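Glutamine amidotransferase type-2 domain-containing protein (PDB 1TE5) is of unknown function but probably hydrolyses glutamine and passes its amide nitrogen to an acceptor, as class-II glutamine amidotransferases do. Local coordinates at residues Pro118-Pro123 with Leu136-Arg141; Ala112-Lys117 with Glu130-Asp135. All blocks are in the same frame, centred on the assembly; numbering follows the deposited sequence.

Interaction 1: residues Pro118-Pro123 with Leu136-Arg141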
loop_
_atom_site.group_PDB
_atom_site.type_symbol
_atom_site.label_atom_id
_atom_site.label_comp_id
_atom_site.label_asym_id
_atom_site.label_seq_id
_atom_site.Cartn_x
_atom_site.Cartn_y
_atom_site.Cartn_z
ATOM N N PRO A 118 -0.148 -7.919 -23.198
ATOM C CA PRO A 118 -0.500 -6.730 -22.417
ATOM C C PRO A 118 -2.013 -6.546 -22.371
ATOM O O PRO A 118 -2.697 -6.704 -23.388
ATOM C CB PRO A 118 0.181 -5.611 -23.193
ATOM C CG PRO A 118 1.401 -6.282 -23.715
ATOM C CD PRO A 118 0.840 -7.579 -24.236
ATOM N N GLY A 119 -2.530 -6.214 -21.194
ATOM C CA GLY A 119 -3.962 -6.046 -21.045
ATOM C C GLY A 119 -4.331 -4.904 -20.135
ATOM O O GLY A 119 -3.597 -3.924 -20.048
ATOM N N PHE A 120 -5.501 -5.018 -19.507
ATOM C CA PHE A 120 -6.038 -4.016 -18.586
ATOM C C PHE A 120 -5.010 -3.644 -17.523
ATOM O O PHE A 120 -4.756 -2.462 -17.265
ATOM C CB PHE A 120 -7.278 -4.554 -17.862
ATOM C CG PHE A 120 -8.307 -5.186 -18.765
ATOM C CD1 PHE A 120 -9.108 -4.400 -19.602
ATOM C CD2 PHE A 120 -8.512 -6.577 -18.737
ATOM C CE1 PHE A 120 -10.099 -4.986 -20.399
ATOM C CE2 PHE A 120 -9.492 -7.180 -19.524
ATOM C CZ PHE A 120 -10.294 -6.382 -20.359
ATOM N N TYR A 121 -4.524 -4.665 -16.823
ATOM C CA TYR A 121 -3.529 -4.493 -15.778
ATOM C C TYR A 121 -2.135 -4.597 -16.375
ATOM O O TYR A 121 -1.858 -5.470 -17.196
ATOM C CB TYR A 121 -3.707 -5.554 -14.690
ATOM C CG TYR A 121 -5.045 -5.507 -13.986
ATOM C CD1 TYR A 121 -6.116 -6.291 -14.425
ATOM C CD2 TYR A 121 -5.242 -4.697 -12.867
ATOM C CE1 TYR A 121 -7.346 -6.273 -13.768
ATOM C CE2 TYR A 121 -6.473 -4.674 -12.199
ATOM C CZ TYR A 121 -7.517 -5.465 -12.659
ATOM O OH TYR A 121 -8.732 -5.447 -12.015
ATOM N N ARG A 122 -1.260 -3.688 -15.968
ATOM C CA ARG A 122 0.111 -3.686 -16.451
ATOM C C ARG A 122 1.065 -3.613 -15.261
ATOM O O ARG A 122 0.768 -2.966 -14.254
ATOM C CB ARG A 122 0.349 -2.494 -17.384
ATOM C CG ARG A 122 -0.558 -2.450 -18.601
ATOM C CD ARG A 122 -0.112 -1.356 -19.549
ATOM N NE ARG A 122 -1.031 -1.168 -20.665
ATOM C CZ ARG A 122 -1.187 -2.022 -21.668
ATOM N NH1 ARG A 122 -2.050 -1.756 -22.635
ATOM N NH2 ARG A 122 -0.487 -3.146 -21.701
ATOM N N PRO A 123 2.184 -4.354 -15.324
ATOM C CA PRO A 123 3.124 -4.299 -14.206
ATOM C C PRO A 123 3.850 -2.944 -14.150
ATOM O O PRO A 123 4.066 -2.288 -15.181
ATOM C CB PRO A 123 4.082 -5.459 -14.516
ATOM C CG PRO A 123 4.089 -5.513 -15.996
ATOM C CD PRO A 123 2.618 -5.343 -16.328
ATOM N N LEU A 136 -3.013 -12.842 -14.809
ATOM C CA LEU A 136 -4.032 -13.644 -14.136
ATOM C C LEU A 136 -5.248 -12.774 -13.861
ATOM O O LEU A 136 -6.384 -13.248 -13.900
ATOM C CB LEU A 136 -3.490 -14.213 -12.819
ATOM C CG LEU A 136 -4.433 -14.978 -11.882
ATOM C CD1 LEU A 136 -3.639 -16.027 -11.125
ATOM C CD2 LEU A 136 -5.148 -14.033 -10.916
ATOM N N LEU A 137 -4.981 -11.509 -13.538
ATOM C CA LEU A 137 -6.019 -10.533 -13.249
ATOM C C LEU A 137 -6.792 -10.194 -14.511
ATOM O O LEU A 137 -7.989 -9.925 -14.448
ATOM C CB LEU A 137 -5.402 -9.262 -12.643
ATOM C CG LEU A 137 -5.042 -9.302 -11.156
ATOM C CD1 LEU A 137 -4.341 -8.031 -10.768
ATOM C CD2 LEU A 137 -6.288 -9.487 -10.316
ATOM N N ASN A 138 -6.105 -10.202 -15.647
ATOM C CA ASN A 138 -6.719 -9.896 -16.936
ATOM C C ASN A 138 -7.653 -11.005 -17.387
ATOM O O ASN A 138 -8.658 -10.751 -18.049
ATOM C CB ASN A 138 -5.653 -9.657 -18.003
ATOM C CG ASN A 138 -4.911 -8.352 -17.803
ATOM O OD1 ASN A 138 -3.846 -8.136 -18.383
ATOM N ND2 ASN A 138 -5.482 -7.463 -17.003
ATOM N N ARG A 139 -7.292 -12.238 -17.047
ATOM C CA ARG A 139 -8.087 -13.407 -17.393
ATOM C C ARG A 139 -9.345 -13.463 -16.547
ATOM O O ARG A 139 -10.380 -13.960 -16.991
ATOM C CB ARG A 139 -7.280 -14.675 -17.156
ATOM C CG ARG A 139 -6.007 -14.756 -17.955
ATOM C CD ARG A 139 -5.218 -15.958 -17.510
ATOM N NE ARG A 139 -4.039 -16.172 -18.331
ATOM C CZ ARG A 139 -3.655 -17.363 -18.775
ATOM N NH1 ARG A 139 -2.562 -17.471 -19.520
ATOM N NH2 ARG A 139 -4.365 -18.446 -18.470
ATOM N N VAL A 140 -9.223 -13.049 -15.291
ATOM C CA VAL A 140 -10.365 -13.036 -14.381
ATOM C C VAL A 140 -11.306 -11.902 -14.776
ATOM O O VAL A 140 -12.520 -12.074 -14.754
ATOM C CB VAL A 140 -9.926 -12.871 -12.883
ATOM C CG1 VAL A 140 -11.128 -12.710 -11.969
ATOM C CG2 VAL A 140 -9.139 -14.077 -12.436
ATOM N N ARG A 141 -10.745 -10.749 -15.135
ATOM C CA ARG A 141 -11.544 -9.595 -15.529
ATOM C C ARG A 141 -12.263 -9.833 -16.864
ATOM O O ARG A 141 -13.402 -9.397 -17.047
ATOM C CB ARG A 141 -10.674 -8.323 -15.583
ATOM C CG ARG A 141 -11.415 -7.062 -16.057
ATOM C CD ARG A 141 -11.374 -5.897 -15.056
ATOM N NE ARG A 141 -12.664 -5.271 -14.752
ATOM C CZ ARG A 141 -13.128 -5.027 -13.522
ATOM N NH1 ARG A 141 -14.313 -4.451 -13.358
ATOM N NH2 ARG A 141 -12.419 -5.362 -12.450
#

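Interaction 2: residues Ala112-Lys117 with Glu130-Asp135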
loop_
_atom_site.group_PDB
_atom_site.type_symbol
_atom_site.label_atom_id
_atom_site.label_comp_id
_atom_site.label_asym_id
_atom_site.label_seq_id
_atom_site.Cartn_x
_atom_site.Cartn_y
_atom_site.Cartn_z
ATOM N N ALA A 112 10.438 -19.039 -17.176
ATOM C CA ALA A 112 11.252 -18.869 -18.374
ATOM C C ALA A 112 10.395 -18.590 -19.600
ATOM O O ALA A 112 9.331 -19.188 -19.774
ATOM C CB ALA A 112 12.106 -20.102 -18.610
ATOM N N ASP A 113 10.883 -17.699 -20.460
ATOM C CA ASP A 113 10.178 -17.323 -21.686
ATOM C C ASP A 113 8.707 -16.998 -21.408
ATOM O O ASP A 113 7.799 -17.540 -22.047
ATOM C CB ASP A 113 10.289 -18.447 -22.726
ATOM C CG ASP A 113 9.846 -18.007 -24.114
ATOM O OD1 ASP A 113 8.726 -18.380 -24.539
ATOM O OD2 ASP A 113 10.628 -17.290 -24.781
ATOM N N PHE A 114 8.485 -16.130 -20.426
ATOM C CA PHE A 114 7.141 -15.722 -20.049
ATOM C C PHE A 114 6.876 -14.359 -20.667
ATOM O O PHE A 114 7.541 -13.378 -20.331
ATOM C CB PHE A 114 7.018 -15.658 -18.528
ATOM C CG PHE A 114 5.608 -15.500 -18.044
ATOM C CD1 PHE A 114 5.243 -14.389 -17.295
ATOM C CD2 PHE A 114 4.640 -16.452 -18.358
ATOM C CE1 PHE A 114 3.932 -14.224 -16.865
ATOM C CE2 PHE A 114 3.324 -16.297 -17.932
ATOM C CZ PHE A 114 2.968 -15.180 -17.186
ATOM N N GLN A 115 5.889 -14.296 -21.555
ATOM C CA GLN A 115 5.551 -13.054 -22.258
ATOM C C GLN A 115 4.048 -12.866 -22.494
ATOM O O GLN A 115 3.587 -12.802 -23.638
ATOM C CB GLN A 115 6.308 -13.006 -23.592
ATOM C CG GLN A 115 6.580 -14.386 -24.244
ATOM C CD GLN A 115 5.316 -15.145 -24.664
ATOM O OE1 GLN A 115 4.990 -15.212 -25.855
ATOM N NE2 GLN A 115 4.620 -15.741 -23.688
ATOM N N PRO A 116 3.276 -12.680 -21.416
ATOM C CA PRO A 116 1.826 -12.491 -21.520
ATOM C C PRO A 116 1.434 -11.290 -22.371
ATOM O O PRO A 116 2.180 -10.314 -22.458
ATOM C CB PRO A 116 1.408 -12.302 -20.064
ATOM C CG PRO A 116 2.588 -11.611 -19.473
ATOM C CD PRO A 116 3.737 -12.407 -20.042
ATOM N N LYS A 117 0.276 -11.379 -23.019
ATOM C CA LYS A 117 -0.218 -10.284 -23.853
ATOM C C LYS A 117 -0.675 -9.133 -22.958
ATOM O O LYS A 117 -1.487 -9.329 -22.049
ATOM C CB LYS A 117 -1.397 -10.750 -24.704
ATOM C CG LYS A 117 -1.149 -12.033 -25.474
ATOM C CD LYS A 117 -2.443 -12.557 -26.088
ATOM C CE LYS A 117 -3.531 -12.724 -25.036
ATOM N NZ LYS A 117 -3.087 -13.602 -23.923
ATOM N N GLU A 130 5.084 -10.099 -11.164
ATOM C CA GLU A 130 4.070 -9.069 -11.361
ATOM C C GLU A 130 3.395 -9.190 -12.726
ATOM O O GLU A 130 2.221 -8.850 -12.878
ATOM C CB GLU A 130 4.680 -7.682 -11.193
ATOM C CG GLU A 130 3.671 -6.559 -11.255
ATOM C CD GLU A 130 4.278 -5.209 -10.964
ATOM O OE1 GLU A 130 5.526 -5.113 -10.872
ATOM O OE2 GLU A 130 3.494 -4.245 -10.820
ATOM N N ALA A 131 4.164 -9.618 -13.724
ATOM C CA ALA A 131 3.636 -9.810 -15.070
ATOM C C ALA A 131 2.607 -10.945 -15.009
ATOM O O ALA A 131 1.589 -10.912 -15.703
ATOM C CB ALA A 131 4.759 -10.159 -16.028
ATOM N N ALA A 132 2.892 -11.938 -14.168
ATOM C CA ALA A 132 2.014 -13.082 -13.973
ATOM C C ALA A 132 0.767 -12.653 -13.220
ATOM O O ALA A 132 -0.330 -13.132 -13.516
ATOM C CB ALA A 132 2.731 -14.183 -13.203
ATOM N N PHE A 133 0.945 -11.786 -12.224
ATOM C CA PHE A 133 -0.170 -11.286 -11.417
ATOM C C PHE A 133 -1.193 -10.535 -12.272
ATOM O O PHE A 133 -2.404 -10.765 -12.173
ATOM C CB PHE A 133 0.351 -10.349 -10.319
ATOM C CG PHE A 133 -0.721 -9.834 -9.390
ATOM C CD1 PHE A 133 -0.567 -8.608 -8.751
ATOM C CD2 PHE A 133 -1.873 -10.585 -9.138
ATOM C CE1 PHE A 133 -1.544 -8.128 -7.864
ATOM C CE2 PHE A 133 -2.862 -10.121 -8.256
ATOM C CZ PHE A 133 -2.693 -8.885 -7.615
ATOM N N CYS A 134 -0.699 -9.577 -13.043
ATOM C CA CYS A 134 -1.540 -8.784 -13.915
ATOM C C CYS A 134 -2.246 -9.655 -14.938
ATOM O O CYS A 134 -3.442 -9.501 -15.142
ATOM C CB CYS A 134 -0.709 -7.725 -14.620
ATOM S SG CYS A 134 -0.043 -6.509 -13.487
ATOM N N ASP A 135 -1.508 -10.571 -15.561
ATOM C CA ASP A 135 -2.075 -11.463 -16.565
ATOM C C ASP A 135 -3.227 -12.282 -15.998
ATOM O O ASP A 135 -4.280 -12.419 -16.639
ATOM C CB ASP A 135 -1.005 -12.396 -17.127
ATOM C CG ASP A 135 -1.510 -13.223 -18.297
ATOM O OD1 ASP A 135 -1.734 -12.657 -19.389
ATOM O OD2 ASP A 135 -1.690 -14.442 -18.122
#

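Interaction 1: residues Pro118-Pro123 with Leu136-Arg141
Tyr-121 lays one face of its ring over Leu-137, on the second half of helix 128-143. Leu-137 CB stands 3.9 Å from the centroid of the Tyr-121 ring in a CH-pi contact, and CD1 of the same leucine lies over the ring centre, 4.0 Å above its plane. The two side chains cross at nearly a right angle. Asn-138 takes a different route: it comes in at the edge of the tyrosine ring, its amide plane only 25° from the ring plane, while the two side chains run past each other in opposite directions. This places Asn-138 CG 3.8 Å from Phe-120 N and equally far from Tyr-121 N, where the loop reverses at Phe-120.

One turn further on, Arg-141 serves both aromatics. With its CG anti to the backbone N (chi1 177°), the chain leaves the helix toward the loop. CG then sits over a face of the Phe-120 ring, 4.3 Å from the centroid, and the chain bends twice to bring NH2 to 3.7 Å from Tyr-121 OH. At the rim of the phenylalanine, Asn-138 O lies in the ring plane, 4.0 Å from Phe-120 CE2.

The tyrosine hydroxyl has its firm partner elsewhere, hydrogen-bonded to Glu-97 O on strand 94-98. The second subunit adjoins the same spot: its Arg-141 NH1 bonds to Phe-120 O, and its Phe-120 ring meets Tyr-121. Aliphatic carbons over aromatic faces supply much of the contact between helix and loop, with the Asn-138 amide set against the loop backbone, and the loop so placed forms part of the dimer interface.

Interaction 2: residues Ala112-Lys117 with Glu130-Asp135
Asp-135 OD2 is gripped twice, by a salt bridge from Arg-139 NE one turn along the helix and by a hydrogen bond with Tyr-164 OH on helix 150-165. The contact joins helix 128-143, one of the helices flanking the sheets of this Ntn-type amidotransferase fold, to the irregular loop that follows strand 101-108. While OD2 is held by these two partners, the other carboxylate oxygen faces the loop: Asp-135 OD1 lies 3.2 Å from Pro-116 CB. The carboxylate reaches outward because its CG is anti to the backbone N (chi1 -173°). Lys-117 NZ stays 4.8 Å from Asp-135 OD1, too far for a salt bridge but near enough that its charge may favour the ionised acid.

Phe-114 and Pro-116 share the apolar part of the contact, Phe-114 leading with one corner of its ring. Phe-114 CE1 comes to 3.7 Å from Ala-132 CA and 3.9 Å from Ala-132 CB, while Ala-131 C sits at the ring edge, in its plane. The small alanine side chains let the aromatic come close to the helix backbone. Pro-116 folds back against the phenylalanine, its CD 3.6 Å above the Phe-114 ring plane and offset toward the rim, and turns CG toward Ala-131 CB at 4.3 Å. Tyr-164 meets the same phenylalanine with its ring almost perpendicular, so it borders the hydrophobic part as well as holding the acid. Next in the chain after the proline, Lys-117 N is buried by the contact and has no hydrogen-bond partner in the model.

How the interactions relate
After strand 101-108 the chain enters a long loop that follows the direction of helix 128-143 from Ala-112 as far as Phe-120. It reverses there, comes back through Tyr-121 to Pro-123, and reaches the helix at residue 128. Interaction 2 closes the first loop, from 112-117 to 130-135; interaction 1 closes the second, from 118-123 to 136-141. The segments alternate, so the two loops cross, and their centres lie 9 Å apart. They meet where Tyr-121 O and Pro-123 N pack on Cys-134. Glu-130 fastens the return by bonding to Val-124 N and Gly-125 N. Along both contacts helix 128-143 lies against strand 94-98 and helix 150-165; the second subunit comes mainly against interaction 1.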